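Local coordinates for protein PilX (Neisseria meningitidis, PDB 2OPE) that is a minor type IV pilin that modulates the virulence properties of the pili, probably through bacterial aggregation and adhesion, at residues Gln11-Met16 against Gly98-Asp103; Val17-Ile22 against Glu43-Gly48; Gln25-Asn30 against Gln36-Lys41; Val63-Lys68 against Arg72-Val77. All blocks are in the same frame, centred on the assembly; numbering follows the deposited sequence.

Contact 1: residues Gln11-Met16 against Gly98-Asp103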
# COMPACT_ATOMS: atom_id res chain seq x y z
N GLN A 11 -3.50 -8.24 -8.92
CA GLN A 11 -4.01 -8.84 -7.69
C GLN A 11 -3.50 -8.08 -6.47
O GLN A 11 -4.23 -7.91 -5.51
CB GLN A 11 -3.66 -10.32 -7.60
CG GLN A 11 -4.03 -11.10 -8.86
CD GLN A 11 -3.75 -12.58 -8.73
OE1 GLN A 11 -3.89 -13.17 -7.64
NE2 GLN A 11 -3.36 -13.20 -9.83
N LEU A 12 -2.24 -7.66 -6.49
CA LEU A 12 -1.66 -6.83 -5.40
C LEU A 12 -2.51 -5.56 -5.26
O LEU A 12 -2.84 -5.12 -4.15
CB LEU A 12 -0.21 -6.47 -5.71
CG LEU A 12 0.52 -5.55 -4.73
CD1 LEU A 12 0.64 -6.24 -3.35
CD2 LEU A 12 1.88 -5.11 -5.26
N TYR A 13 -2.91 -4.99 -6.39
CA TYR A 13 -3.65 -3.76 -6.31
C TYR A 13 -4.95 -4.05 -5.54
O TYR A 13 -5.26 -3.38 -4.53
CB TYR A 13 -3.92 -3.16 -7.70
CG TYR A 13 -4.76 -1.91 -7.56
CD1 TYR A 13 -4.16 -0.68 -7.39
CD2 TYR A 13 -6.17 -1.98 -7.53
CE1 TYR A 13 -4.93 0.45 -7.21
CE2 TYR A 13 -6.91 -0.87 -7.34
CZ TYR A 13 -6.31 0.34 -7.18
OH TYR A 13 -7.08 1.49 -7.01
N THR A 14 -5.65 -5.09 -5.97
CA THR A 14 -6.91 -5.53 -5.38
C THR A 14 -6.77 -5.96 -3.91
O THR A 14 -7.68 -5.74 -3.12
CB THR A 14 -7.53 -6.65 -6.24
OG1 THR A 14 -7.78 -6.11 -7.53
CG2 THR A 14 -8.87 -7.18 -5.67
N GLU A 15 -5.64 -6.53 -3.53
CA GLU A 15 -5.44 -6.89 -2.13
C GLU A 15 -5.30 -5.61 -1.32
O GLU A 15 -5.78 -5.51 -0.19
CB GLU A 15 -4.19 -7.76 -1.94
CG GLU A 15 -4.34 -9.16 -2.51
CD GLU A 15 -4.91 -10.15 -1.54
OE1 GLU A 15 -5.25 -9.80 -0.42
OE2 GLU A 15 -5.01 -11.32 -1.89
N MET A 16 -4.62 -4.63 -1.90
CA MET A 16 -4.28 -3.42 -1.14
C MET A 16 -5.53 -2.63 -0.93
O MET A 16 -5.70 -2.10 0.14
CB MET A 16 -3.16 -2.60 -1.77
CG MET A 16 -1.84 -3.33 -1.65
SD MET A 16 -0.54 -2.52 -2.52
CE MET A 16 -0.38 -0.86 -1.74
N GLY A 98 -5.37 5.28 -5.93
CA GLY A 98 -4.38 4.23 -6.10
C GLY A 98 -3.61 4.30 -7.41
O GLY A 98 -4.06 4.91 -8.38
N TYR A 99 -2.44 3.65 -7.43
CA TYR A 99 -1.49 3.82 -8.54
C TYR A 99 -0.78 2.52 -8.87
O TYR A 99 -0.43 1.75 -8.00
CB TYR A 99 -0.47 4.92 -8.20
CG TYR A 99 -1.12 6.26 -7.97
CD1 TYR A 99 -1.68 6.59 -6.73
CD2 TYR A 99 -1.18 7.21 -8.98
CE1 TYR A 99 -2.32 7.81 -6.54
CE2 TYR A 99 -1.80 8.43 -8.78
CZ TYR A 99 -2.35 8.72 -7.57
OH TYR A 99 -2.93 9.94 -7.38
N LYS A 100 -0.58 2.28 -10.16
CA LYS A 100 0.25 1.16 -10.62
C LYS A 100 1.62 1.73 -11.00
O LYS A 100 1.71 2.65 -11.81
CB LYS A 100 -0.38 0.47 -11.81
CG LYS A 100 -1.63 -0.50 -11.50
CD LYS A 100 -1.78 -1.47 -12.68
CE LYS A 100 -3.10 -2.28 -12.75
NZ LYS A 100 -3.59 -2.37 -11.39
N CYS A 101 2.68 1.18 -10.43
CA CYS A 101 4.02 1.75 -10.61
C CYS A 101 4.92 0.80 -11.32
O CYS A 101 4.76 -0.42 -11.19
CB CYS A 101 4.66 2.11 -9.28
SG CYS A 101 3.65 3.15 -8.33
N ARG A 102 5.86 1.38 -12.08
CA ARG A 102 6.75 0.60 -12.95
C ARG A 102 7.93 0.06 -12.17
O ARG A 102 8.56 -0.88 -12.63
CB ARG A 102 7.19 1.39 -14.18
CG ARG A 102 6.05 1.69 -15.21
CD ARG A 102 5.49 0.46 -15.95
NE ARG A 102 6.53 -0.20 -16.76
CZ ARG A 102 6.37 -1.32 -17.48
NH1 ARG A 102 5.21 -1.97 -17.52
NH2 ARG A 102 7.40 -1.80 -18.16
N ASP A 103 8.17 0.59 -10.97
CA ASP A 103 9.30 0.17 -10.10
C ASP A 103 9.01 0.53 -8.66
O ASP A 103 8.30 1.51 -8.41
CB ASP A 103 10.57 0.88 -10.49
CG ASP A 103 10.36 2.38 -10.64
OD1 ASP A 103 9.95 2.80 -11.73
OD2 ASP A 103 10.56 3.15 -9.66
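Tyr13 throws its ring from the helix toward strand 98-101 because CG stands opposite the backbone N, chi1 177°. Lys100 answers with a chain that is extended through chi3 and then bent at its last torsion, chi4 -25°, which turns NZ back to the root of the tyrosine. There Lys100 NZ lies 3.8 Å from Tyr13 CB and 4.0 Å from Tyr13 CG. The two side chains cross at about a right angle. Further out, the ring lies with its edge to the strand. Gly98 CA sits in the ring plane, 4.0 Å from Tyr13 CE1 and also 4.0 Å from Tyr13 OH. The backbone N of Tyr99 is near the same edge, 4.1 Å from Tyr13 CE1. In this pilin fold the long helix 5-28 packs on one face of an antiparallel sheet, and here it meets the fourth strand, running nearly antiparallel to it at 155°. No hydrogen bond joins the two segments. The axes stay 9.8 Å apart. Phe123, just past strand 120-122, meets both side chains, edge-to-face with Tyr13 and by a cation-pi contact with Lys100. Cys101, next along the strand, forms the disulfide with Cys120.

Contact 2: residues Val17-Ile22 against Glu43-Gly48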
# COMPACT_ATOMS: atom_id res chain seq x y z
N VAL A 17 -6.41 -2.61 -1.95
CA VAL A 17 -7.73 -1.98 -1.78
C VAL A 17 -8.49 -2.62 -0.62
O VAL A 17 -9.04 -1.93 0.20
CB VAL A 17 -8.61 -2.09 -3.01
CG1 VAL A 17 -9.99 -1.54 -2.67
CG2 VAL A 17 -8.02 -1.32 -4.13
N GLY A 18 -8.51 -3.95 -0.58
CA GLY A 18 -9.09 -4.72 0.53
C GLY A 18 -8.52 -4.34 1.89
O GLY A 18 -9.26 -4.11 2.82
N ILE A 19 -7.20 -4.29 2.00
CA ILE A 19 -6.50 -3.80 3.20
C ILE A 19 -6.85 -2.35 3.57
O ILE A 19 -7.15 -2.05 4.72
CB ILE A 19 -4.95 -4.02 3.03
CG1 ILE A 19 -4.65 -5.52 2.85
CG2 ILE A 19 -4.15 -3.43 4.19
CD1 ILE A 19 -3.23 -5.80 2.34
N ASN A 20 -6.84 -1.46 2.58
CA ASN A 20 -7.28 -0.07 2.75
C ASN A 20 -8.73 0.02 3.32
O ASN A 20 -9.02 0.80 4.24
CB ASN A 20 -7.22 0.67 1.40
CG ASN A 20 -6.76 2.12 1.52
OD1 ASN A 20 -6.37 2.58 2.59
ND2 ASN A 20 -6.77 2.85 0.40
N ASN A 21 -9.64 -0.78 2.77
CA ASN A 21 -11.03 -0.65 3.17
C ASN A 21 -11.25 -1.12 4.61
O ASN A 21 -12.04 -0.52 5.35
CB ASN A 21 -11.95 -1.39 2.19
CG ASN A 21 -12.13 -0.65 0.92
OD1 ASN A 21 -11.90 0.55 0.88
ND2 ASN A 21 -12.57 -1.33 -0.14
N ILE A 22 -10.56 -2.18 5.02
CA ILE A 22 -10.65 -2.62 6.39
C ILE A 22 -9.97 -1.63 7.35
O ILE A 22 -10.43 -1.47 8.47
CB ILE A 22 -9.97 -3.96 6.54
CG1 ILE A 22 -10.71 -5.04 5.72
CG2 ILE A 22 -9.86 -4.36 8.04
CD1 ILE A 22 -10.08 -6.40 5.92
N GLU A 43 -0.18 -0.03 11.66
CA GLU A 43 1.11 -0.69 11.44
C GLU A 43 1.07 -2.19 11.76
O GLU A 43 1.61 -2.99 11.02
CB GLU A 43 2.24 0.05 12.22
CG GLU A 43 2.46 1.51 11.73
CD GLU A 43 3.44 2.32 12.58
OE1 GLU A 43 3.75 1.91 13.72
OE2 GLU A 43 3.91 3.38 12.12
N ARG A 44 0.46 -2.58 12.87
CA ARG A 44 0.31 -4.00 13.20
C ARG A 44 -0.60 -4.70 12.23
O ARG A 44 -0.32 -5.81 11.80
CB ARG A 44 -0.26 -4.18 14.60
CG ARG A 44 0.75 -4.60 15.60
CD ARG A 44 0.16 -4.64 16.97
NE ARG A 44 -0.25 -3.30 17.37
CZ ARG A 44 0.46 -2.54 18.19
NH1 ARG A 44 0.02 -1.33 18.52
NH2 ARG A 44 1.61 -3.02 18.69
N PHE A 45 -1.72 -4.07 11.90
CA PHE A 45 -2.71 -4.73 11.07
C PHE A 45 -2.13 -4.97 9.69
O PHE A 45 -2.11 -6.09 9.20
CB PHE A 45 -4.01 -3.92 10.93
CG PHE A 45 -4.93 -4.53 9.90
CD1 PHE A 45 -5.27 -3.83 8.73
CD2 PHE A 45 -5.32 -5.84 10.03
CE1 PHE A 45 -6.08 -4.42 7.77
CE2 PHE A 45 -6.13 -6.43 9.07
CZ PHE A 45 -6.50 -5.73 7.93
N VAL A 46 -1.66 -3.91 9.07
CA VAL A 46 -1.07 -3.98 7.72
C VAL A 46 0.10 -4.94 7.62
O VAL A 46 0.18 -5.74 6.68
CB VAL A 46 -0.60 -2.60 7.24
CG1 VAL A 46 0.24 -2.73 5.92
CG2 VAL A 46 -1.84 -1.63 7.10
N SER A 47 1.01 -4.86 8.58
CA SER A 47 2.21 -5.67 8.48
C SER A 47 1.91 -7.11 8.81
O SER A 47 2.63 -8.00 8.41
CB SER A 47 3.34 -5.13 9.38
OG SER A 47 3.07 -5.38 10.75
N GLY A 48 0.84 -7.36 9.53
CA GLY A 48 0.52 -8.75 9.85
C GLY A 48 -0.56 -9.37 8.95
O GLY A 48 -0.97 -10.48 9.19
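Ile22 and Phe45 make the closest contact between residues 17-22 and 43-48. The methyl Ile22 CG2 touches the end of the ring, 3.6 Å from Phe45 CZ and 3.8 Å from Phe45 CE1. The isoleucine side chain crosses the phenylalanine at about a right angle. One turn earlier, Ile19 CG2 lies 4.2 Å from Phe45 CE1 and 4.1 Å from Val46 CG2. The carbonyl oxygen of Ile19 is at the ring edge, near its plane, 4.0 Å from Phe45 CE1. The ring therefore sits against both isoleucines, and every contact is apolar or van der Waals. Phe45 reaches across because its CG is turned opposite the backbone N, chi1 171°. Outside the pair, Ser23 and Ile27 also touch Phe45, and Val61 and Val63 of strand 59-65 pack on Val46. Asn20 is turned away from helix 43-48. On the sheet side, Asn20 OD1 is hydrogen-bonded to Tyr74 OH and Asn20 ND2 to Asn93 O. The helices run antiparallel at 157°, with axes 10.9 Å apart. This is an antiparallel helix pair, in which helix 35-48 packs beside the long N-terminal helix of the pilin fold.

Contact 3: residues Gln25-Asn30 against Gln36-Lys41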
# COMPACT_ATOMS: atom_id res chain seq x y z
N GLN A 25 -12.45 1.36 7.77
CA GLN A 25 -13.77 1.12 8.34
C GLN A 25 -13.66 0.50 9.75
O GLN A 25 -14.58 0.61 10.53
CB GLN A 25 -14.53 0.15 7.44
CG GLN A 25 -14.83 0.70 6.06
CD GLN A 25 -15.67 2.00 6.10
OE1 GLN A 25 -16.53 2.21 6.96
NE2 GLN A 25 -15.40 2.88 5.17
N PHE A 26 -12.53 -0.15 10.04
CA PHE A 26 -12.32 -0.77 11.32
C PHE A 26 -11.25 -0.08 12.15
O PHE A 26 -11.24 -0.21 13.35
CB PHE A 26 -12.03 -2.30 11.19
CG PHE A 26 -13.25 -3.08 10.70
CD1 PHE A 26 -14.19 -3.59 11.60
CD2 PHE A 26 -13.49 -3.24 9.34
CE1 PHE A 26 -15.30 -4.27 11.15
CE2 PHE A 26 -14.62 -3.94 8.90
CZ PHE A 26 -15.49 -4.46 9.80
N ILE A 27 -10.32 0.64 11.54
CA ILE A 27 -9.30 1.26 12.38
C ILE A 27 -9.48 2.80 12.50
O ILE A 27 -9.59 3.34 13.61
CB ILE A 27 -7.87 0.87 11.95
CG1 ILE A 27 -7.75 -0.65 11.98
CG2 ILE A 27 -6.81 1.52 12.90
CD1 ILE A 27 -6.38 -1.20 11.55
N LEU A 28 -9.52 3.46 11.34
CA LEU A 28 -9.74 4.89 11.28
C LEU A 28 -11.07 5.29 11.93
O LEU A 28 -11.17 6.37 12.55
CB LEU A 28 -9.71 5.36 9.83
CG LEU A 28 -8.38 5.11 9.11
CD1 LEU A 28 -8.33 5.97 7.87
CD2 LEU A 28 -7.20 5.42 10.02
N LYS A 29 -12.05 4.40 11.85
CA LYS A 29 -13.42 4.73 12.19
C LYS A 29 -13.67 4.69 13.69
O LYS A 29 -14.64 5.26 14.17
CB LYS A 29 -14.37 3.76 11.48
CG LYS A 29 -15.70 4.29 11.11
CD LYS A 29 -16.58 3.17 10.59
CE LYS A 29 -17.75 3.69 9.79
NZ LYS A 29 -18.70 2.59 9.33
N ASN A 30 -12.81 4.03 14.44
CA ASN A 30 -12.87 4.07 15.89
C ASN A 30 -12.98 5.53 16.34
O ASN A 30 -12.12 6.37 16.01
CB ASN A 30 -11.63 3.40 16.47
CG ASN A 30 -11.73 3.19 17.96
OD1 ASN A 30 -11.72 4.15 18.71
ND2 ASN A 30 -11.79 1.92 18.39
N GLN A 36 -1.76 8.05 18.43
CA GLN A 36 -0.72 7.08 18.67
C GLN A 36 -1.25 5.65 18.57
O GLN A 36 -0.59 4.76 18.05
CB GLN A 36 -0.12 7.33 20.06
CG GLN A 36 0.63 6.17 20.61
CD GLN A 36 1.64 6.57 21.63
OE1 GLN A 36 1.39 7.48 22.46
NE2 GLN A 36 2.80 5.90 21.60
N THR A 37 -2.46 5.43 19.08
CA THR A 37 -3.14 4.14 18.99
C THR A 37 -3.58 3.77 17.57
O THR A 37 -3.41 2.63 17.13
CB THR A 37 -4.33 4.14 19.94
OG1 THR A 37 -3.84 4.33 21.28
CG2 THR A 37 -5.11 2.84 19.86
N ILE A 38 -4.13 4.74 16.84
CA ILE A 38 -4.52 4.50 15.45
C ILE A 38 -3.28 4.11 14.65
O ILE A 38 -3.30 3.18 13.86
CB ILE A 38 -5.14 5.78 14.78
CG1 ILE A 38 -6.43 6.26 15.50
CG2 ILE A 38 -5.32 5.59 13.26
CD1 ILE A 38 -7.52 5.25 15.59
N LYS A 39 -2.19 4.86 14.84
CA LYS A 39 -0.97 4.65 14.08
C LYS A 39 -0.38 3.26 14.32
O LYS A 39 -0.08 2.56 13.36
CB LYS A 39 0.07 5.73 14.41
CG LYS A 39 1.45 5.48 13.74
CD LYS A 39 2.34 6.70 13.81
CE LYS A 39 3.77 6.42 13.20
NZ LYS A 39 4.42 5.24 13.86
N SER A 40 -0.23 2.83 15.58
CA SER A 40 0.36 1.50 15.78
C SER A 40 -0.58 0.39 15.37
O SER A 40 -0.13 -0.63 14.86
CB SER A 40 0.93 1.28 17.21
OG SER A 40 0.08 1.82 18.19
N LYS A 41 -1.87 0.56 15.62
CA LYS A 41 -2.86 -0.38 15.06
C LYS A 41 -2.76 -0.51 13.53
O LYS A 41 -2.67 -1.62 13.01
CB LYS A 41 -4.28 -0.04 15.50
CG LYS A 41 -4.61 -0.47 16.95
CD LYS A 41 -6.05 -0.10 17.26
CE LYS A 41 -6.49 -0.42 18.73
NZ LYS A 41 -7.85 0.18 19.00
O HOH W 1 -9.72 -0.49 16.48
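Ile27 packs on helix 35-48 at Ile38 and Lys41 with both branches of its side chain. From its CB, CG2 points opposite the backbone N and meets Lys41 CB at 3.9 Å. The same methyl is 4.0 Å from Ile38 O and 4.3 Å from Ile38 CG2. The other branch runs through CG1 to CD1, fully extended at chi2 179°. Its tip lies 4.0 Å from Lys41 O. The two branches thus cover the backbone of the second helix near Ile38 and Lys41. Ile38 reaches back to the first segment. Its CD1 comes to 3.4 Å from the carbonyl oxygen of Ile27, a van der Waals contact. Its CG2 meets Leu28 CD2 at 3.7 Å, and these two side chains cross at about a right angle.

The polar groups gather beside the connection between the helices. Lys41 is extended beyond CG, and its NZ pairs with Asp33 in a salt bridge. A water also accepts from Lys41 NZ, 3.2 Å away, and donates a weak bond to Phe26 O. Asn30 OD1 turns to the backbone N atoms of Leu32 and Asp33. Both polar groups are thus held by that connection. The first helix has a wider pi-type turn at 25-28. This is an alpha-alpha hairpin, in which helix 5-28 is followed by helix 35-48 through a short connection.

Contact 4: residues Val63-Lys68 against Arg72-Val77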
# COMPACT_ATOMS: atom_id res chain seq x y z
N VAL A 63 2.54 0.44 5.50
CA VAL A 63 1.71 1.67 5.66
C VAL A 63 2.64 2.83 6.12
O VAL A 63 3.61 2.63 6.88
CB VAL A 63 0.50 1.43 6.67
CG1 VAL A 63 1.02 1.03 8.06
CG2 VAL A 63 -0.38 2.60 6.81
N HIS A 64 2.38 4.03 5.63
CA HIS A 64 3.33 5.12 5.82
C HIS A 64 2.60 6.39 6.19
O HIS A 64 1.46 6.57 5.82
CB HIS A 64 4.19 5.27 4.55
CG HIS A 64 4.88 3.99 4.16
ND1 HIS A 64 6.17 3.68 4.55
CD2 HIS A 64 4.43 2.90 3.47
CE1 HIS A 64 6.49 2.48 4.09
NE2 HIS A 64 5.45 1.98 3.43
N PHE A 65 3.26 7.25 6.94
CA PHE A 65 2.65 8.42 7.54
C PHE A 65 3.55 9.61 7.30
O PHE A 65 4.76 9.56 7.51
CB PHE A 65 2.50 8.21 9.06
CG PHE A 65 1.71 7.00 9.41
CD1 PHE A 65 0.31 7.08 9.52
CD2 PHE A 65 2.34 5.76 9.58
CE1 PHE A 65 -0.44 5.95 9.79
CE2 PHE A 65 1.61 4.64 9.86
CZ PHE A 65 0.21 4.72 9.96
N VAL A 66 2.97 10.72 6.90
CA VAL A 66 3.78 11.91 6.83
C VAL A 66 3.90 12.49 8.23
O VAL A 66 4.96 12.95 8.64
CB VAL A 66 3.20 12.92 5.84
CG1 VAL A 66 3.86 14.32 6.01
CG2 VAL A 66 3.43 12.39 4.43
N ASN A 67 2.79 12.42 8.95
CA ASN A 67 2.59 13.11 10.21
C ASN A 67 1.93 12.13 11.17
O ASN A 67 0.77 11.74 10.98
CB ASN A 67 1.64 14.31 9.98
CG ASN A 67 1.42 15.15 11.25
OD1 ASN A 67 1.97 14.86 12.30
ND2 ASN A 67 0.59 16.17 11.14
N LYS A 68 2.68 11.73 12.19
CA LYS A 68 2.19 10.82 13.20
C LYS A 68 0.98 11.38 13.93
O LYS A 68 0.31 10.67 14.68
CB LYS A 68 3.29 10.47 14.20
CG LYS A 68 3.61 11.59 15.20
CD LYS A 68 4.68 11.18 16.18
CE LYS A 68 5.25 12.39 16.92
NZ LYS A 68 4.31 13.03 17.91
N ARG A 72 -4.73 9.27 10.01
CA ARG A 72 -5.79 8.97 9.05
C ARG A 72 -5.36 9.29 7.63
O ARG A 72 -5.94 8.75 6.68
CB ARG A 72 -7.08 9.70 9.40
CG ARG A 72 -7.70 9.20 10.72
CD ARG A 72 -8.99 9.92 11.10
NE ARG A 72 -9.68 9.12 12.10
CZ ARG A 72 -9.42 9.19 13.38
NH1 ARG A 72 -10.05 8.41 14.24
NH2 ARG A 72 -8.50 10.03 13.81
N ALA A 73 -4.37 10.20 7.50
CA ALA A 73 -3.67 10.42 6.22
C ALA A 73 -2.47 9.50 6.16
O ALA A 73 -1.42 9.81 6.72
CB ALA A 73 -3.20 11.82 6.11
N TYR A 74 -2.63 8.34 5.53
CA TYR A 74 -1.51 7.42 5.34
C TYR A 74 -1.57 6.95 3.89
O TYR A 74 -2.54 7.20 3.18
CB TYR A 74 -1.57 6.21 6.31
CG TYR A 74 -2.85 5.36 6.10
CD1 TYR A 74 -2.93 4.45 5.02
CD2 TYR A 74 -3.97 5.50 6.92
CE1 TYR A 74 -4.06 3.70 4.79
CE2 TYR A 74 -5.13 4.74 6.69
CZ TYR A 74 -5.16 3.84 5.60
OH TYR A 74 -6.30 3.11 5.28
N SER A 75 -0.53 6.26 3.46
CA SER A 75 -0.54 5.56 2.20
C SER A 75 -0.04 4.13 2.39
O SER A 75 0.68 3.81 3.34
CB SER A 75 0.32 6.30 1.21
OG SER A 75 1.61 6.39 1.70
N LEU A 76 -0.45 3.25 1.48
CA LEU A 76 0.03 1.90 1.46
C LEU A 76 0.98 1.76 0.30
O LEU A 76 0.70 2.22 -0.80
CB LEU A 76 -1.14 0.94 1.30
CG LEU A 76 -2.24 0.95 2.35
CD1 LEU A 76 -3.44 0.05 1.90
CD2 LEU A 76 -1.67 0.47 3.67
N VAL A 77 2.10 1.11 0.54
CA VAL A 77 3.08 0.81 -0.51
C VAL A 77 3.15 -0.73 -0.73
O VAL A 77 3.24 -1.50 0.21
CB VAL A 77 4.46 1.41 -0.10
CG1 VAL A 77 5.56 1.03 -1.02
CG2 VAL A 77 4.36 2.93 -0.00
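Strands 63-65 and 74-77 run antiparallel, at 145° with axes 4.6 Å apart, and His64 and Ser75 form a hydrogen-bonded pair. They belong to the beta hairpin of strands 59-65 and 74-80, at the edge of the pilin's antiparallel sheet. His64 N gives its bond to Ser75 O at 2.9 Å. Ser75 N returns one to His64 O at 3.1 Å. The neighbouring non-hydrogen-bonded pair is Val63 with Leu76, and Val63 CA-H also points to Ser75 O.

Val63, Phe65, Tyr74 and Leu76 share the face that looks to the helices. Val63 CB rests on Leu76 CD2 at 3.8 Å. Val63 CG2 touches Tyr74 CD1 at 3.6 Å, approaching the ring obliquely. Tyr74 CG stands between its own backbone N and carbonyl carbon, chi1 61°. This brings the ring beside Val63, while its hydroxyl goes on to Asn20 of helix 5-28. Phe65 CE1 lies 3.7 Å from Tyr74 CB, and Leu42 and Glu43 of helix 35-48 touch the phenylalanine.

His64, Ser75 and Val77 lie away from that face. The imidazole crosses Val77 at about a right angle, and its NE2 is hydrogen-bonded to Ser62 OG. Val77 CG2 approaches the ring obliquely, 3.5 Å from His64 CD2 and 3.7 Å from His64 NE2.

Contacts 1, 2 and 3 follow one another along helix 5-28. The helix meets strand 98-101 in contact 1 and helix 35-48 in contacts 2 and 3. Contact 4 spans the shortest piece of chain. Contact 3 lies within the span of contact 2, and contact 1 spans all the others. Contact 4 comes after contact 3 in sequence and shares the sheet with contact 1. The centres of contacts 1 and 3 are about 23 Å apart, on opposite sides of the chain's centre. Those of contacts 2 and 3 are about 10 Å apart. Contact 4 touches the other three, through Met16, Asn20 and Leu28 among others. It forms the edge hairpin of the sheet, all in one pilin domain.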